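SAM-dependent methyltransferase (Exiguobacterium sibiricum 255-15, PDB 3D2L) probably transfers a methyl group from S-adenosylmethionine to an acceptor substrate. Local coordinates at residues V18-Q30 against G45-V57. Numbering follows the deposited sequence.
Sequences VPYPEWVAWVLEQ and GTATLLLADHYEV
Y20, V24, V27 and L28 of helix 20-30 pack against helix 46-51 and the turn leading into strand 56-61, an apolar helix-helix contact beside the parallel part of the central sheet. It illustrates how two neighbouring helices can be joined mainly by apolar side-chain packing, with no direct hydrogen bond across the segments. The short axes run 9.5 Å apart at 46°; the backbones are closest where Y20 meets A47 and V24 meets L51, and spread apart toward L28 and H54.

At the N-terminal end the Y20 ring turns one face to T46, whose CG2 lies 3.6 Å from Y20 CD2, while V18 CG1 sits over the centre of the opposite face. A water joins Y20 OH to T46 OG1, the one polar link here. Next along the helix, V24 forks: CG2, anti to its carbonyl carbon, enters between L50 and L51, 3.7 Å from L50 CB, and CG1 turns to H54. L51 CD2 fits between V24 and V27.

L28 closes the far end with both branches. Its CD1 stands almost exactly over the H54 ring centroid, a CH-pi contact 3° off the normal, and its CD2 lies 3.4 Å from Y55 OH. That hydroxyl is hydrogen-bonded to V31 O, and V27 CG1 rests 3.8 Å from Y55 CE2. With an alanine at Y55, V31 O would probably lose this partner and a gap would open beside V27 and L28.

Beneath the helices, V27 and Y55 both reach I37 of strand 36-40. Helices layered on a sheet with strand order 3-2-1-4-5-7-6 are the signature of the Rossmann-like class I methyltransferase fold.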
# COMPACT_ATOMS: atom_id res chain seq x y z
N VAL A 18 -2.14 -13.00 -2.74
CA VAL A 18 -1.05 -12.03 -2.50
C VAL A 18 -0.33 -12.45 -1.22
O VAL A 18 -0.97 -12.56 -0.18
CB VAL A 18 -1.59 -10.60 -2.37
CG1 VAL A 18 -0.52 -9.64 -1.81
CG2 VAL A 18 -2.09 -10.13 -3.71
N PRO A 19 0.98 -12.71 -1.29
CA PRO A 19 1.74 -13.21 -0.13
C PRO A 19 2.12 -12.11 0.85
O PRO A 19 3.30 -11.79 1.01
CB PRO A 19 2.98 -13.82 -0.80
CG PRO A 19 3.22 -12.90 -1.95
CD PRO A 19 1.86 -12.55 -2.47
N TYR A 20 1.11 -11.54 1.51
CA TYR A 20 1.30 -10.50 2.51
C TYR A 20 2.32 -10.83 3.59
O TYR A 20 3.04 -9.93 4.03
CB TYR A 20 -0.04 -10.16 3.17
CG TYR A 20 -0.97 -9.47 2.25
CD1 TYR A 20 -0.70 -8.18 1.81
CD2 TYR A 20 -2.13 -10.08 1.82
CE1 TYR A 20 -1.54 -7.54 0.97
CE2 TYR A 20 -2.99 -9.43 0.99
CZ TYR A 20 -2.71 -8.16 0.58
OH TYR A 20 -3.57 -7.51 -0.29
N PRO A 21 2.40 -12.10 4.03
CA PRO A 21 3.42 -12.38 5.01
C PRO A 21 4.86 -12.04 4.60
O PRO A 21 5.73 -11.89 5.46
CB PRO A 21 3.24 -13.87 5.28
CG PRO A 21 1.81 -14.11 4.99
CD PRO A 21 1.56 -13.28 3.77
N GLU A 22 5.13 -11.95 3.30
CA GLU A 22 6.45 -11.54 2.82
C GLU A 22 6.70 -10.05 3.12
O GLU A 22 7.83 -9.64 3.40
CB GLU A 22 6.53 -11.77 1.32
CG GLU A 22 6.50 -13.22 0.90
CD GLU A 22 7.88 -13.79 0.68
OE1 GLU A 22 8.66 -13.18 -0.11
OE2 GLU A 22 8.17 -14.86 1.26
N TRP A 23 5.66 -9.23 3.03
CA TRP A 23 5.83 -7.81 3.41
C TRP A 23 6.05 -7.70 4.91
O TRP A 23 6.88 -6.93 5.36
CB TRP A 23 4.62 -6.96 3.03
CG TRP A 23 4.55 -6.53 1.61
CD1 TRP A 23 4.93 -5.31 1.11
CD2 TRP A 23 4.01 -7.26 0.51
NE1 TRP A 23 4.71 -5.27 -0.24
CE2 TRP A 23 4.11 -6.43 -0.63
CE3 TRP A 23 3.46 -8.55 0.36
CZ2 TRP A 23 3.68 -6.84 -1.90
CZ3 TRP A 23 3.02 -8.95 -0.90
CH2 TRP A 23 3.13 -8.10 -2.00
N VAL A 24 5.30 -8.48 5.68
CA VAL A 24 5.40 -8.48 7.13
C VAL A 24 6.78 -8.97 7.56
O VAL A 24 7.38 -8.37 8.46
CB VAL A 24 4.28 -9.34 7.77
CG1 VAL A 24 4.47 -9.45 9.28
CG2 VAL A 24 2.95 -8.73 7.46
N ALA A 25 7.31 -10.00 6.90
CA ALA A 25 8.64 -10.50 7.26
C ALA A 25 9.68 -9.41 7.05
O ALA A 25 10.62 -9.28 7.82
CB ALA A 25 8.98 -11.80 6.47
N TRP A 26 9.47 -8.57 6.03
CA TRP A 26 10.37 -7.44 5.73
C TRP A 26 10.28 -6.35 6.80
O TRP A 26 11.29 -5.84 7.26
CB TRP A 26 10.04 -6.89 4.33
CG TRP A 26 10.71 -5.59 4.00
CD1 TRP A 26 12.04 -5.37 3.90
CD2 TRP A 26 10.08 -4.35 3.69
NE1 TRP A 26 12.28 -4.07 3.60
CE2 TRP A 26 11.10 -3.41 3.45
CE3 TRP A 26 8.75 -3.94 3.60
CZ2 TRP A 26 10.84 -2.09 3.09
CZ3 TRP A 26 8.49 -2.60 3.25
CH2 TRP A 26 9.54 -1.70 2.99
N VAL A 27 9.06 -6.01 7.21
CA VAL A 27 8.87 -5.01 8.25
C VAL A 27 9.60 -5.51 9.52
O VAL A 27 10.29 -4.75 10.18
CB VAL A 27 7.36 -4.69 8.51
CG1 VAL A 27 7.18 -3.71 9.73
CG2 VAL A 27 6.66 -4.10 7.23
N LEU A 28 9.45 -6.80 9.84
CA LEU A 28 10.10 -7.41 11.01
C LEU A 28 11.64 -7.26 11.00
O LEU A 28 12.27 -7.22 12.06
CB LEU A 28 9.67 -8.86 11.14
CG LEU A 28 8.24 -9.02 11.66
CD1 LEU A 28 7.75 -10.41 11.47
CD2 LEU A 28 8.16 -8.61 13.13
N GLU A 29 12.24 -7.16 9.81
CA GLU A 29 13.68 -6.93 9.68
C GLU A 29 14.09 -5.51 9.98
O GLU A 29 15.27 -5.27 10.26
CB GLU A 29 14.15 -7.24 8.26
CG GLU A 29 13.87 -8.65 7.81
CD GLU A 29 14.31 -8.90 6.36
OE1 GLU A 29 14.40 -7.93 5.56
OE2 GLU A 29 14.53 -10.09 6.03
N GLN A 30 13.15 -4.57 9.89
CA GLN A 30 13.44 -3.16 10.09
C GLN A 30 12.90 -2.53 11.35
O GLN A 30 13.47 -1.53 11.78
CB GLN A 30 12.86 -2.31 8.93
CG GLN A 30 13.09 -2.86 7.58
CD GLN A 30 14.53 -3.10 7.27
OE1 GLN A 30 15.42 -2.43 7.80
NE2 GLN A 30 14.78 -4.09 6.41
N GLY A 45 -7.09 -3.88 5.19
CA GLY A 45 -6.28 -4.23 6.37
C GLY A 45 -5.72 -5.63 6.50
O GLY A 45 -5.33 -6.06 7.60
N THR A 46 -5.67 -6.37 5.39
CA THR A 46 -5.15 -7.72 5.44
C THR A 46 -3.71 -7.73 6.02
O THR A 46 -3.42 -8.53 6.92
CB THR A 46 -5.23 -8.43 4.05
OG1 THR A 46 -6.57 -8.33 3.53
CG2 THR A 46 -4.84 -9.90 4.18
N ALA A 47 -2.83 -6.84 5.53
CA ALA A 47 -1.46 -6.78 6.03
C ALA A 47 -1.43 -6.17 7.41
O ALA A 47 -0.61 -6.57 8.24
CB ALA A 47 -0.53 -6.00 5.04
N THR A 48 -2.34 -5.24 7.68
CA THR A 48 -2.42 -4.56 8.98
C THR A 48 -2.71 -5.57 10.09
O THR A 48 -2.08 -5.56 11.14
CB THR A 48 -3.51 -3.44 8.96
OG1 THR A 48 -3.49 -2.74 7.69
CG2 THR A 48 -3.30 -2.46 10.12
N LEU A 49 -3.64 -6.47 9.84
CA LEU A 49 -3.96 -7.52 10.83
C LEU A 49 -2.79 -8.47 11.10
O LEU A 49 -2.66 -8.95 12.26
CB LEU A 49 -5.23 -8.29 10.41
CG LEU A 49 -6.51 -7.45 10.30
CD1 LEU A 49 -7.71 -8.38 10.13
CD2 LEU A 49 -6.70 -6.55 11.53
N LEU A 50 -1.98 -8.80 10.08
CA LEU A 50 -0.77 -9.61 10.26
C LEU A 50 0.26 -8.85 11.06
O LEU A 50 0.91 -9.42 11.92
CB LEU A 50 -0.19 -10.09 8.91
CG LEU A 50 -1.14 -11.04 8.19
CD1 LEU A 50 -0.60 -11.35 6.84
CD2 LEU A 50 -1.40 -12.34 9.03
N LEU A 51 0.41 -7.56 10.77
CA LEU A 51 1.28 -6.68 11.55
C LEU A 51 0.85 -6.61 13.00
O LEU A 51 1.69 -6.62 13.91
CB LEU A 51 1.25 -5.28 10.93
CG LEU A 51 2.00 -5.15 9.59
CD1 LEU A 51 1.75 -3.80 8.91
CD2 LEU A 51 3.48 -5.38 9.83
N ALA A 52 -0.46 -6.58 13.23
CA ALA A 52 -1.01 -6.50 14.62
C ALA A 52 -0.57 -7.69 15.50
O ALA A 52 -0.61 -7.63 16.74
CB ALA A 52 -2.51 -6.40 14.60
N ASP A 53 -0.15 -8.77 14.85
CA ASP A 53 0.37 -9.91 15.59
C ASP A 53 1.79 -9.67 16.11
O ASP A 53 2.28 -10.45 16.89
CB ASP A 53 0.29 -11.17 14.75
CG ASP A 53 -1.14 -11.57 14.45
OD1 ASP A 53 -2.05 -11.14 15.19
OD2 ASP A 53 -1.35 -12.33 13.50
N HIS A 54 2.43 -8.57 15.72
CA HIS A 54 3.80 -8.30 16.16
C HIS A 54 4.03 -6.92 16.72
O HIS A 54 5.03 -6.70 17.40
CB HIS A 54 4.75 -8.49 14.97
CG HIS A 54 4.61 -9.83 14.31
ND1 HIS A 54 5.22 -10.96 14.81
CD2 HIS A 54 3.90 -10.22 13.23
CE1 HIS A 54 4.90 -11.99 14.05
NE2 HIS A 54 4.09 -11.57 13.09
N TYR A 55 3.08 -6.02 16.45
CA TYR A 55 3.22 -4.61 16.75
C TYR A 55 1.91 -4.04 17.29
O TYR A 55 0.85 -4.66 17.14
CB TYR A 55 3.51 -3.87 15.45
CG TYR A 55 4.76 -4.27 14.73
CD1 TYR A 55 6.01 -3.84 15.19
CD2 TYR A 55 4.73 -5.05 13.55
CE1 TYR A 55 7.17 -4.22 14.57
CE2 TYR A 55 5.91 -5.39 12.89
CZ TYR A 55 7.13 -4.95 13.41
OH TYR A 55 8.32 -5.27 12.80
N GLU A 56 1.97 -2.88 17.96
CA GLU A 56 0.77 -2.12 18.30
C GLU A 56 0.48 -1.31 17.02
O GLU A 56 1.15 -0.35 16.75
CB GLU A 56 1.01 -1.17 19.48
CG GLU A 56 1.66 -1.83 20.72
CD GLU A 56 0.81 -2.96 21.32
OE1 GLU A 56 -0.42 -2.74 21.47
OE2 GLU A 56 1.37 -4.04 21.66
N VAL A 57 -0.56 -1.68 16.27
CA VAL A 57 -0.80 -1.09 14.95
C VAL A 57 -2.06 -0.28 14.86
O VAL A 57 -3.08 -0.59 15.49
CB VAL A 57 -0.84 -2.22 13.83
CG1 VAL A 57 -0.74 -1.61 12.40
CG2 VAL A 57 0.28 -3.16 14.04
O HOH W 1 -6.40 -8.59 0.71